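Local atomic coordinates of bifunctional GH43-CE protein (Bacteroides eggerthii, PDB entry 6MLY), a protein that probably hydrolyses xylan-derived chains as a family 43 glycoside hydrolase and carries a second, carbohydrate esterase domain of the alpha/beta-hydrolase type. Residues F594-K602 with L633-N641; I721-H732 with A750-I761. All coordinates share one frame; numbering follows the deposited sequence.

Contact 1: F594-K602 with L633-N641; sequences FPAQINDVK and LASLAGTTN. With NA (sodium ion), chain H.
L636 and L633 of helix 629-639 meet apolar groups of F594, just before helix 596-610, and of the helix's first turns. CD2 of L636 lies at the edge of the F594 ring, in its plane, with F594 CE2 3.6 Å away. P595 CB covers one face of the same ring. I598 crosses L636 at about a right angle, with I598 CG1 3.9 Å from L636 CD2. I598 CG1 stands opposite the backbone N (chi1 -174°), which carries CD1 past L636 to the backbone of L633 and A637 and to the methyl of A637. L633 CD2 lies 3.7 Å from Q597 CB. The amide end of Q597 turns away, and its NE2 bonds to R587 O. V601 splits its branches: CG1 meets A637 CB at 4.1 Å, and CG2 faces L633 CB.

One polar bond crosses the contact. K602 runs extended, and the bend at its last torsion (chi4 -64°) turns NZ to T640 OG1, to which it donates at 2.9 Å. The T640 hydroxyl also points to L636 O as donor, though the modelled length is doubtfully short. OG1 therefore has an acceptor as well as a donor partner in a buried place.

The metal takes one backbone atom here: T639 O binds the sodium ion at 2.4 Å. Y720, D722 and D725 complete the site.

The axes of 596-602 and 633-639 cross at -69° and approach to 9.9 Å. Helix 629-639 starts right after S628 of a GxSxG pattern, consistent with the nucleophile elbow of an alpha/beta-hydrolase fold.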
loop_
_atom_site.group_PDB
_atom_site.type_symbol
_atom_site.label_atom_id
_atom_site.label_comp_id
_atom_site.label_asym_id
_atom_site.label_seq_id
_atom_site.Cartn_x
_atom_site.Cartn_y
_atom_site.Cartn_z
ATOM N N PHE A 594 -18.383 -27.050 -9.827
ATOM C CA PHE A 594 -18.475 -26.823 -11.277
ATOM C C PHE A 594 -19.949 -26.749 -11.669
ATOM O O PHE A 594 -20.750 -27.564 -11.216
ATOM C CB PHE A 594 -17.732 -27.920 -12.047
ATOM C CG PHE A 594 -17.616 -27.682 -13.532
ATOM C CD1 PHE A 594 -18.547 -28.214 -14.412
ATOM C CD2 PHE A 594 -16.585 -26.914 -14.050
ATOM C CE1 PHE A 594 -18.451 -27.979 -15.774
ATOM C CE2 PHE A 594 -16.486 -26.687 -15.415
ATOM C CZ PHE A 594 -17.420 -27.219 -16.273
ATOM N N PRO A 595 -20.313 -25.775 -12.509
ATOM C CA PRO A 595 -19.419 -24.912 -13.268
ATOM C C PRO A 595 -19.082 -23.521 -12.700
ATOM O O PRO A 595 -18.942 -22.577 -13.475
ATOM C CB PRO A 595 -20.259 -24.711 -14.533
ATOM C CG PRO A 595 -21.648 -24.504 -13.975
ATOM C CD PRO A 595 -21.718 -25.494 -12.832
ATOM N N ALA A 596 -18.942 -23.400 -11.374
ATOM C CA ALA A 596 -18.541 -22.138 -10.724
ATOM C C ALA A 596 -17.213 -21.622 -11.299
ATOM O O ALA A 596 -17.069 -20.428 -11.566
ATOM C CB ALA A 596 -18.433 -22.348 -9.234
ATOM N N GLN A 597 -16.262 -22.544 -11.508
ATOM C CA GLN A 597 -14.867 -22.218 -11.831
ATOM C C GLN A 597 -14.769 -21.587 -13.228
ATOM O O GLN A 597 -13.995 -20.656 -13.430
ATOM C CB GLN A 597 -13.987 -23.465 -11.721
ATOM C CG GLN A 597 -13.697 -23.896 -10.288
ATOM C CD GLN A 597 -14.933 -24.290 -9.513
ATOM O OE1 GLN A 597 -15.917 -24.772 -10.071
ATOM N NE2 GLN A 597 -14.894 -24.083 -8.207
ATOM N N ILE A 598 -15.558 -22.095 -14.180
ATOM C CA ILE A 598 -15.546 -21.590 -15.564
ATOM C C ILE A 598 -16.414 -20.324 -15.640
ATOM O O ILE A 598 -16.078 -19.381 -16.363
ATOM C CB ILE A 598 -15.959 -22.687 -16.583
ATOM C CG1 ILE A 598 -15.813 -22.213 -18.033
ATOM C CG2 ILE A 598 -17.363 -23.220 -16.321
ATOM C CD1 ILE A 598 -14.412 -21.807 -18.424
ATOM N N ASN A 599 -17.510 -20.315 -14.865
ATOM C CA ASN A 599 -18.392 -19.144 -14.658
ATOM C C ASN A 599 -17.582 -17.919 -14.205
ATOM O O ASN A 599 -17.903 -16.786 -14.576
ATOM C CB ASN A 599 -19.496 -19.435 -13.635
ATOM C CG ASN A 599 -20.635 -20.268 -14.183
ATOM O OD1 ASN A 599 -20.583 -20.746 -15.314
ATOM N ND2 ASN A 599 -21.674 -20.450 -13.383
ATOM N N ASP A 600 -16.544 -18.154 -13.396
ATOM C CA ASP A 600 -15.710 -17.086 -12.875
ATOM C C ASP A 600 -14.793 -16.567 -13.986
ATOM O O ASP A 600 -14.676 -15.358 -14.178
ATOM C CB ASP A 600 -14.921 -17.539 -11.642
ATOM C CG ASP A 600 -15.758 -17.666 -10.377
ATOM O OD1 ASP A 600 -16.952 -17.295 -10.409
ATOM O OD2 ASP A 600 -15.213 -18.153 -9.368
ATOM N N VAL A 601 -14.152 -17.489 -14.707
ATOM C CA VAL A 601 -13.204 -17.137 -15.766
ATOM C C VAL A 601 -13.904 -16.220 -16.774
ATOM O O VAL A 601 -13.396 -15.148 -17.102
ATOM C CB VAL A 601 -12.628 -18.391 -16.450
ATOM C CG1 VAL A 601 -11.824 -18.045 -17.695
ATOM C CG2 VAL A 601 -11.784 -19.196 -15.477
ATOM N N LYS A 602 -15.080 -16.651 -17.237
ATOM C CA LYS A 602 -15.843 -15.919 -18.231
ATOM C C LYS A 602 -16.250 -14.546 -17.681
ATOM O O LYS A 602 -16.332 -13.593 -18.449
ATOM C CB LYS A 602 -17.043 -16.754 -18.692
ATOM C CG LYS A 602 -16.669 -17.967 -19.527
ATOM C CD LYS A 602 -17.814 -18.551 -20.330
ATOM C CE LYS A 602 -17.429 -19.751 -21.173
ATOM N NZ LYS A 602 -16.437 -19.401 -22.217
ATOM N N LEU A 633 -8.949 -24.766 -17.253
ATOM C CA LEU A 633 -9.972 -23.714 -17.276
ATOM C C LEU A 633 -9.738 -22.762 -18.459
ATOM O O LEU A 633 -10.701 -22.295 -19.083
ATOM C CB LEU A 633 -9.964 -22.968 -15.938
ATOM C CG LEU A 633 -10.550 -23.738 -14.754
ATOM C CD1 LEU A 633 -10.219 -23.054 -13.434
ATOM C CD2 LEU A 633 -12.054 -23.905 -14.898
ATOM N N ALA A 634 -8.464 -22.488 -18.768
ATOM C CA ALA A 634 -8.091 -21.697 -19.942
ATOM C C ALA A 634 -8.519 -22.423 -21.226
ATOM O O ALA A 634 -9.026 -21.803 -22.159
ATOM C CB ALA A 634 -6.606 -21.428 -19.933
ATOM N N SER A 635 -8.315 -23.743 -21.263
ATOM C CA SER A 635 -8.677 -24.563 -22.421
ATOM C C SER A 635 -10.199 -24.575 -22.611
ATOM O O SER A 635 -10.687 -24.285 -23.705
ATOM C CB SER A 635 -8.125 -25.958 -22.289
ATOM O OG SER A 635 -6.705 -25.941 -22.327
ATOM N N LEU A 636 -10.925 -24.897 -21.531
ATOM C CA LEU A 636 -12.394 -24.990 -21.519
ATOM C C LEU A 636 -13.003 -23.643 -21.925
ATOM O O LEU A 636 -14.049 -23.607 -22.565
ATOM C CB LEU A 636 -12.856 -25.412 -20.119
ATOM C CG LEU A 636 -14.344 -25.725 -19.969
ATOM C CD1 LEU A 636 -14.711 -26.978 -20.746
ATOM C CD2 LEU A 636 -14.722 -25.888 -18.507
ATOM N N ALA A 637 -12.337 -22.546 -21.530
ATOM C CA ALA A 637 -12.671 -21.190 -21.964
ATOM C C ALA A 637 -12.468 -21.056 -23.478
ATOM O O ALA A 637 -13.298 -20.468 -24.159
ATOM C CB ALA A 637 -11.831 -20.191 -21.212
ATOM N N GLY A 638 -11.356 -21.610 -23.981
ATOM C CA GLY A 638 -10.993 -21.612 -25.412
ATOM C C GLY A 638 -12.047 -22.253 -26.307
ATOM O O GLY A 638 -12.396 -21.702 -27.357
ATOM N N THR A 639 -12.568 -23.413 -25.898
ATOM C CA THR A 639 -13.445 -24.188 -26.774
ATOM C C THR A 639 -14.908 -23.738 -26.633
ATOM O O THR A 639 -15.741 -24.131 -27.463
ATOM C CB THR A 639 -13.277 -25.703 -26.567
ATOM O OG1 THR A 639 -13.692 -26.077 -25.256
ATOM C CG2 THR A 639 -11.855 -26.172 -26.777
ATOM N N THR A 640 -15.221 -22.907 -25.630
ATOM C CA THR A 640 -16.626 -22.572 -25.321
ATOM C C THR A 640 -16.965 -21.116 -25.682
ATOM O O THR A 640 -18.025 -20.619 -25.302
ATOM C CB THR A 640 -16.959 -22.918 -23.864
ATOM O OG1 THR A 640 -16.100 -22.174 -23.001
ATOM C CG2 THR A 640 -16.826 -24.401 -23.593
ATOM N N ASN A 641 -16.099 -20.463 -26.465
ATOM C CA ASN A 641 -16.417 -19.193 -27.117
ATOM C C ASN A 641 -17.837 -19.248 -27.692
ATOM O O ASN A 641 -18.089 -19.955 -28.656
ATOM C CB ASN A 641 -15.434 -18.857 -28.245
ATOM C CG ASN A 641 -14.176 -18.161 -27.766
ATOM O OD1 ASN A 641 -14.117 -17.666 -26.641
ATOM N ND2 ASN A 641 -13.171 -18.094 -28.623
HETATM NA NA NA H . -16.776 -24.447 -29.622
#

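Contact 2: I721-H732 with A750-I761; sequences IDKNDPKFIVIH and ALRAQGRLEEFI. With NA (sodium ion), chain H.
R756 NH1 donates to D725 O at 2.8 Å, with the acceptor tilted from the guanidinium plane. NE of R756 is held by Q754 O, which lies in that plane. K723 O sits over one face of the guanidinium, 3.0 Å above its centre, and K727 CE lies over the opposite face. Bends at chi2 (-53°) and chi3 (84°) fold the arginine back under the 722-725 turn. In that turn D722 OD2 accepts from N724 N, an Asx turn. D722 OD1 and both carboxylate oxygens of D725 bind the sodium ion, with T639 O and Y720 O from elsewhere.

Parallel strand pairing follows. F728 N donates to R756 O, and E758 N to F728 O. The chain turns a corner at E758. V730 N then reaches E759 O at a long 3.3 Å, I761 N donates to V730 O, and H732 N to I761 O. E758 and E759 send their OE2 atoms to R787 and K780 of helix 775-789.

Packing lies on both sides. L751 CD2 sits over one face of the F728 ring, 4.0 Å from its centroid, a CH-pi contact. F747 meets the same ring edge-to-face. I721 CD1 touches A750 CB at 3.5 Å. V730 CG2 lies near L751 CD1 and L757 CD1. On the other side of the sheet, I731 CD1 meets I761 CD1 at 3.9 Å.

A Schellman motif at G755 ends helix 741-752 and starts the return to the sheet. The chemistry implies that backbone carbonyls hold R756 beside the metal turn, while the carboxylates of that turn serve the sodium ion.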
loop_
_atom_site.group_PDB
_atom_site.type_symbol
_atom_site.label_atom_id
_atom_site.label_comp_id
_atom_site.label_asym_id
_atom_site.label_seq_id
_atom_site.Cartn_x
_atom_site.Cartn_y
_atom_site.Cartn_z
ATOM N N ILE A 721 -14.949 -28.467 -29.123
ATOM C CA ILE A 721 -13.995 -28.085 -30.189
ATOM C C ILE A 721 -14.725 -27.989 -31.537
ATOM O O ILE A 721 -15.486 -28.882 -31.916
ATOM C CB ILE A 721 -12.818 -29.074 -30.299
ATOM C CG1 ILE A 721 -12.030 -29.205 -28.996
ATOM C CG2 ILE A 721 -11.910 -28.685 -31.458
ATOM C CD1 ILE A 721 -11.010 -30.327 -29.018
ATOM N N ASP A 722 -14.425 -26.923 -32.285
ATOM C CA ASP A 722 -14.952 -26.715 -33.620
ATOM C C ASP A 722 -13.910 -25.923 -34.420
ATOM O O ASP A 722 -12.863 -25.573 -33.887
ATOM C CB ASP A 722 -16.335 -26.058 -33.553
ATOM C CG ASP A 722 -16.303 -24.575 -33.242
ATOM O OD1 ASP A 722 -16.629 -24.203 -32.087
ATOM O OD2 ASP A 722 -15.967 -23.803 -34.159
ATOM N N LYS A 723 -14.223 -25.634 -35.686
ATOM C CA LYS A 723 -13.266 -25.084 -36.660
ATOM C C LYS A 723 -12.954 -23.614 -36.323
ATOM O O LYS A 723 -11.863 -23.122 -36.625
ATOM C CB LYS A 723 -13.809 -25.194 -38.093
ATOM C CG LYS A 723 -14.644 -26.430 -38.421
ATOM C CD LYS A 723 -13.855 -27.725 -38.455
ATOM C CE LYS A 723 -14.725 -28.964 -38.560
ATOM N NZ LYS A 723 -13.938 -30.172 -38.912
ATOM N N ASN A 724 -13.915 -22.924 -35.692
ATOM C CA ASN A 724 -13.883 -21.461 -35.504
ATOM C C ASN A 724 -13.490 -21.084 -34.065
ATOM O O ASN A 724 -13.503 -19.904 -33.709
ATOM C CB ASN A 724 -15.224 -20.845 -35.906
ATOM C CG ASN A 724 -15.646 -21.251 -37.303
ATOM O OD1 ASN A 724 -16.758 -21.734 -37.510
ATOM N ND2 ASN A 724 -14.758 -21.073 -38.268
ATOM N N ASP A 725 -13.126 -22.087 -33.254
ATOM C CA ASP A 725 -12.502 -21.894 -31.949
ATOM C C ASP A 725 -11.112 -21.299 -32.178
ATOM O O ASP A 725 -10.642 -21.255 -33.310
ATOM C CB ASP A 725 -12.482 -23.208 -31.154
ATOM C CG ASP A 725 -13.850 -23.656 -30.652
ATOM O OD1 ASP A 725 -14.848 -22.943 -30.904
ATOM O OD2 ASP A 725 -13.917 -24.706 -29.995
ATOM N N PRO A 726 -10.429 -20.762 -31.140
ATOM C CA PRO A 726 -9.100 -20.173 -31.320
ATOM C C PRO A 726 -7.976 -21.195 -31.559
ATOM O O PRO A 726 -8.179 -22.393 -31.406
ATOM C CB PRO A 726 -8.833 -19.440 -29.994
ATOM C CG PRO A 726 -10.176 -19.389 -29.300
ATOM C CD PRO A 726 -10.908 -20.627 -29.757
ATOM N N LYS A 727 -6.795 -20.683 -31.918
ATOM C CA LYS A 727 -5.566 -21.465 -32.005
ATOM C C LYS A 727 -5.068 -21.788 -30.591
ATOM O O LYS A 727 -5.147 -20.947 -29.697
ATOM C CB LYS A 727 -4.495 -20.690 -32.780
ATOM C CG LYS A 727 -4.211 -21.199 -34.184
ATOM C CD LYS A 727 -5.355 -21.042 -35.158
ATOM C CE LYS A 727 -5.259 -22.011 -36.319
ATOM N NZ LYS A 727 -3.976 -21.890 -37.057
ATOM N N PHE A 728 -4.537 -23.003 -30.409
ATOM C CA PHE A 728 -4.037 -23.476 -29.119
ATOM C C PHE A 728 -2.538 -23.777 -29.204
ATOM O O PHE A 728 -2.017 -24.041 -30.271
ATOM C CB PHE A 728 -4.788 -24.735 -28.684
ATOM C CG PHE A 728 -6.181 -24.475 -28.177
ATOM C CD1 PHE A 728 -7.221 -24.240 -29.059
ATOM C CD2 PHE A 728 -6.448 -24.450 -26.816
ATOM C CE1 PHE A 728 -8.502 -23.993 -28.591
ATOM C CE2 PHE A 728 -7.727 -24.191 -26.348
ATOM C CZ PHE A 728 -8.751 -23.962 -27.236
ATOM N N ILE A 729 -1.864 -23.732 -28.055
ATOM C CA ILE A 729 -0.556 -24.347 -27.884
ATOM C C ILE A 729 -0.593 -25.146 -26.580
ATOM O O ILE A 729 -0.705 -24.563 -25.514
ATOM C CB ILE A 729 0.576 -23.301 -27.883
ATOM C CG1 ILE A 729 0.806 -22.728 -29.284
ATOM C CG2 ILE A 729 1.856 -23.883 -27.294
ATOM C CD1 ILE A 729 2.125 -22.006 -29.457
ATOM N N VAL A 730 -0.510 -26.475 -26.686
ATOM C CA VAL A 730 -0.497 -27.348 -25.525
ATOM C C VAL A 730 0.957 -27.738 -25.248
ATOM O O VAL A 730 1.692 -28.043 -26.181
ATOM C CB VAL A 730 -1.384 -28.586 -25.737
ATOM C CG1 VAL A 730 -1.388 -29.483 -24.508
ATOM C CG2 VAL A 730 -2.804 -28.199 -26.122
ATOM N N ILE A 731 1.343 -27.715 -23.965
ATOM C CA ILE A 731 2.714 -28.009 -23.515
ATOM C C ILE A 731 2.650 -28.952 -22.306
ATOM O O ILE A 731 1.835 -28.749 -21.406
ATOM C CB ILE A 731 3.474 -26.711 -23.178
ATOM C CG1 ILE A 731 3.380 -25.679 -24.308
ATOM C CG2 ILE A 731 4.919 -27.021 -22.809
ATOM C CD1 ILE A 731 4.126 -24.387 -24.037
ATOM N N HIS A 732 3.530 -29.962 -22.282
ATOM C CA HIS A 732 3.483 -31.017 -21.269
ATOM C C HIS A 732 4.802 -31.794 -21.222
ATOM O O HIS A 732 5.324 -32.211 -22.255
ATOM C CB HIS A 732 2.321 -31.985 -21.535
ATOM C CG HIS A 732 1.789 -32.622 -20.297
ATOM N ND1 HIS A 732 0.446 -32.623 -19.989
ATOM C CD2 HIS A 732 2.410 -33.246 -19.274
ATOM C CE1 HIS A 732 0.261 -33.232 -18.837
ATOM N NE2 HIS A 732 1.450 -33.621 -18.377
ATOM N N ALA A 750 -7.422 -33.955 -30.716
ATOM C CA ALA A 750 -8.794 -33.528 -30.937
ATOM C C ALA A 750 -8.797 -32.180 -31.672
ATOM O O ALA A 750 -9.552 -31.993 -32.629
ATOM C CB ALA A 750 -9.525 -33.464 -29.620
ATOM N N LEU A 751 -7.923 -31.271 -31.222
ATOM C CA LEU A 751 -7.770 -29.922 -31.779
ATOM C C LEU A 751 -7.258 -30.000 -33.223
ATOM O O LEU A 751 -7.930 -29.540 -34.148
ATOM C CB LEU A 751 -6.796 -29.122 -30.905
ATOM C CG LEU A 751 -7.313 -28.708 -29.529
ATOM C CD1 LEU A 751 -6.160 -28.310 -28.623
ATOM C CD2 LEU A 751 -8.321 -27.574 -29.638
ATOM N N ARG A 752 -6.072 -30.592 -33.408
ATOM C CA ARG A 752 -5.373 -30.602 -34.701
ATOM C C ARG A 752 -6.282 -31.137 -35.810
ATOM O O ARG A 752 -6.131 -30.752 -36.969
ATOM C CB ARG A 752 -4.113 -31.466 -34.635
ATOM C CG ARG A 752 -3.216 -31.356 -35.859
ATOM C CD ARG A 752 -1.937 -32.143 -35.668
ATOM N NE ARG A 752 -2.249 -33.559 -35.586
ATOM C CZ ARG A 752 -2.495 -34.334 -36.642
ATOM N NH1 ARG A 752 -2.330 -33.854 -37.862
ATOM N NH2 ARG A 752 -2.897 -35.584 -36.471
ATOM N N ALA A 753 -7.206 -32.031 -35.436
ATOM C CA ALA A 753 -8.178 -32.640 -36.344
ATOM C C ALA A 753 -9.100 -31.574 -36.941
ATOM O O ALA A 753 -9.646 -31.781 -38.016
ATOM C CB ALA A 753 -8.980 -33.694 -35.620
ATOM N N GLN A 754 -9.296 -30.463 -36.216
ATOM C CA GLN A 754 -10.177 -29.378 -36.649
ATOM C C GLN A 754 -9.360 -28.094 -36.847
ATOM O O GLN A 754 -9.924 -27.025 -37.023
ATOM C CB GLN A 754 -11.332 -29.251 -35.653
ATOM C CG GLN A 754 -11.885 -30.605 -35.215
ATOM C CD GLN A 754 -13.389 -30.719 -35.269
ATOM O OE1 GLN A 754 -14.124 -29.836 -34.831
ATOM N NE2 GLN A 754 -13.858 -31.838 -35.804
ATOM N N GLY A 755 -8.030 -28.228 -36.842
ATOM C CA GLY A 755 -7.103 -27.221 -37.344
ATOM C C GLY A 755 -6.706 -26.205 -36.290
ATOM O O GLY A 755 -6.115 -25.177 -36.618
ATOM N N ARG A 756 -7.017 -26.509 -35.025
ATOM C CA ARG A 756 -6.937 -25.547 -33.921
ATOM C C ARG A 756 -5.532 -25.554 -33.313
ATOM O O ARG A 756 -5.007 -24.502 -32.981
ATOM C CB ARG A 756 -7.996 -25.870 -32.865
ATOM C CG ARG A 756 -9.428 -25.724 -33.360
ATOM C CD ARG A 756 -9.686 -24.363 -33.982
ATOM N NE ARG A 756 -9.281 -24.292 -35.381
ATOM C CZ ARG A 756 -8.926 -23.178 -36.016
ATOM N NH1 ARG A 756 -8.909 -22.024 -35.376
ATOM N NH2 ARG A 756 -8.585 -23.222 -37.291
ATOM N N LEU A 757 -4.931 -26.739 -33.177
ATOM C CA LEU A 757 -3.599 -26.857 -32.601
ATOM C C LEU A 757 -2.578 -26.133 -33.490
ATOM O O LEU A 757 -2.392 -26.484 -34.662
ATOM C CB LEU A 757 -3.240 -28.337 -32.448
ATOM C CG LEU A 757 -1.964 -28.614 -31.655
ATOM C CD1 LEU A 757 -2.168 -28.283 -30.182
ATOM C CD2 LEU A 757 -1.519 -30.057 -31.826
ATOM N N GLU A 758 -1.932 -25.114 -32.913
ATOM C CA GLU A 758 -0.770 -24.441 -33.505
ATOM C C GLU A 758 0.473 -25.324 -33.327
ATOM O O GLU A 758 1.263 -25.479 -34.257
ATOM C CB GLU A 758 -0.556 -23.068 -32.856
ATOM C CG GLU A 758 0.791 -22.417 -33.153
ATOM C CD GLU A 758 0.830 -21.416 -34.298
ATOM O OE1 GLU A 758 -0.233 -21.145 -34.896
ATOM O OE2 GLU A 758 1.931 -20.898 -34.579
ATOM N N GLU A 759 0.642 -25.881 -32.121
ATOM C CA GLU A 759 1.848 -26.598 -31.756
ATOM C C GLU A 759 1.622 -27.393 -30.465
ATOM O O GLU A 759 1.088 -26.864 -29.494
ATOM C CB GLU A 759 2.986 -25.596 -31.575
ATOM C CG GLU A 759 4.370 -26.216 -31.586
ATOM C CD GLU A 759 5.484 -25.196 -31.426
ATOM O OE1 GLU A 759 5.170 -23.983 -31.312
ATOM O OE2 GLU A 759 6.661 -25.609 -31.406
ATOM N N PHE A 760 2.036 -28.667 -30.478
ATOM C CA PHE A 760 2.190 -29.480 -29.271
ATOM C C PHE A 760 3.681 -29.547 -28.913
ATOM O O PHE A 760 4.507 -29.836 -29.782
ATOM C CB PHE A 760 1.601 -30.879 -29.470
ATOM C CG PHE A 760 1.958 -31.861 -28.382
ATOM C CD1 PHE A 760 1.461 -31.707 -27.098
ATOM C CD2 PHE A 760 2.801 -32.930 -28.635
ATOM C CE1 PHE A 760 1.796 -32.603 -26.095
ATOM C CE2 PHE A 760 3.133 -33.827 -27.630
ATOM C CZ PHE A 760 2.628 -33.665 -26.363
ATOM N N ILE A 761 4.007 -29.272 -27.639
ATOM C CA ILE A 761 5.399 -29.205 -27.161
ATOM C C ILE A 761 5.616 -30.235 -26.047
ATOM O O ILE A 761 5.027 -30.135 -24.979
ATOM C CB ILE A 761 5.764 -27.785 -26.693
ATOM C CG1 ILE A 761 5.535 -26.760 -27.806
ATOM C CG2 ILE A 761 7.193 -27.747 -26.170
ATOM C CD1 ILE A 761 5.783 -25.331 -27.389
HETATM NA NA NA H . -16.776 -24.447 -29.622
#

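In the fold
Both contacts lie in the esterase domain, their centres about 17 Å apart. Contact 1 is buried and joins two helices, mostly through aliphatic groups. Contact 2 is partly buried and nearer the surface. It joins the strands and helix of a beta-alpha-beta unit, and backbone hydrogen bonds and a guanidinium do much of the work. They share no helix or strand, yet they touch: G638 CA lies 3.7 Å from F728 CZ, and N641 packs on P726. The sodium ion also joins them. Contact 1 gives it a neutral backbone carbonyl, whereas contact 2 gives it two carboxylates from a turn.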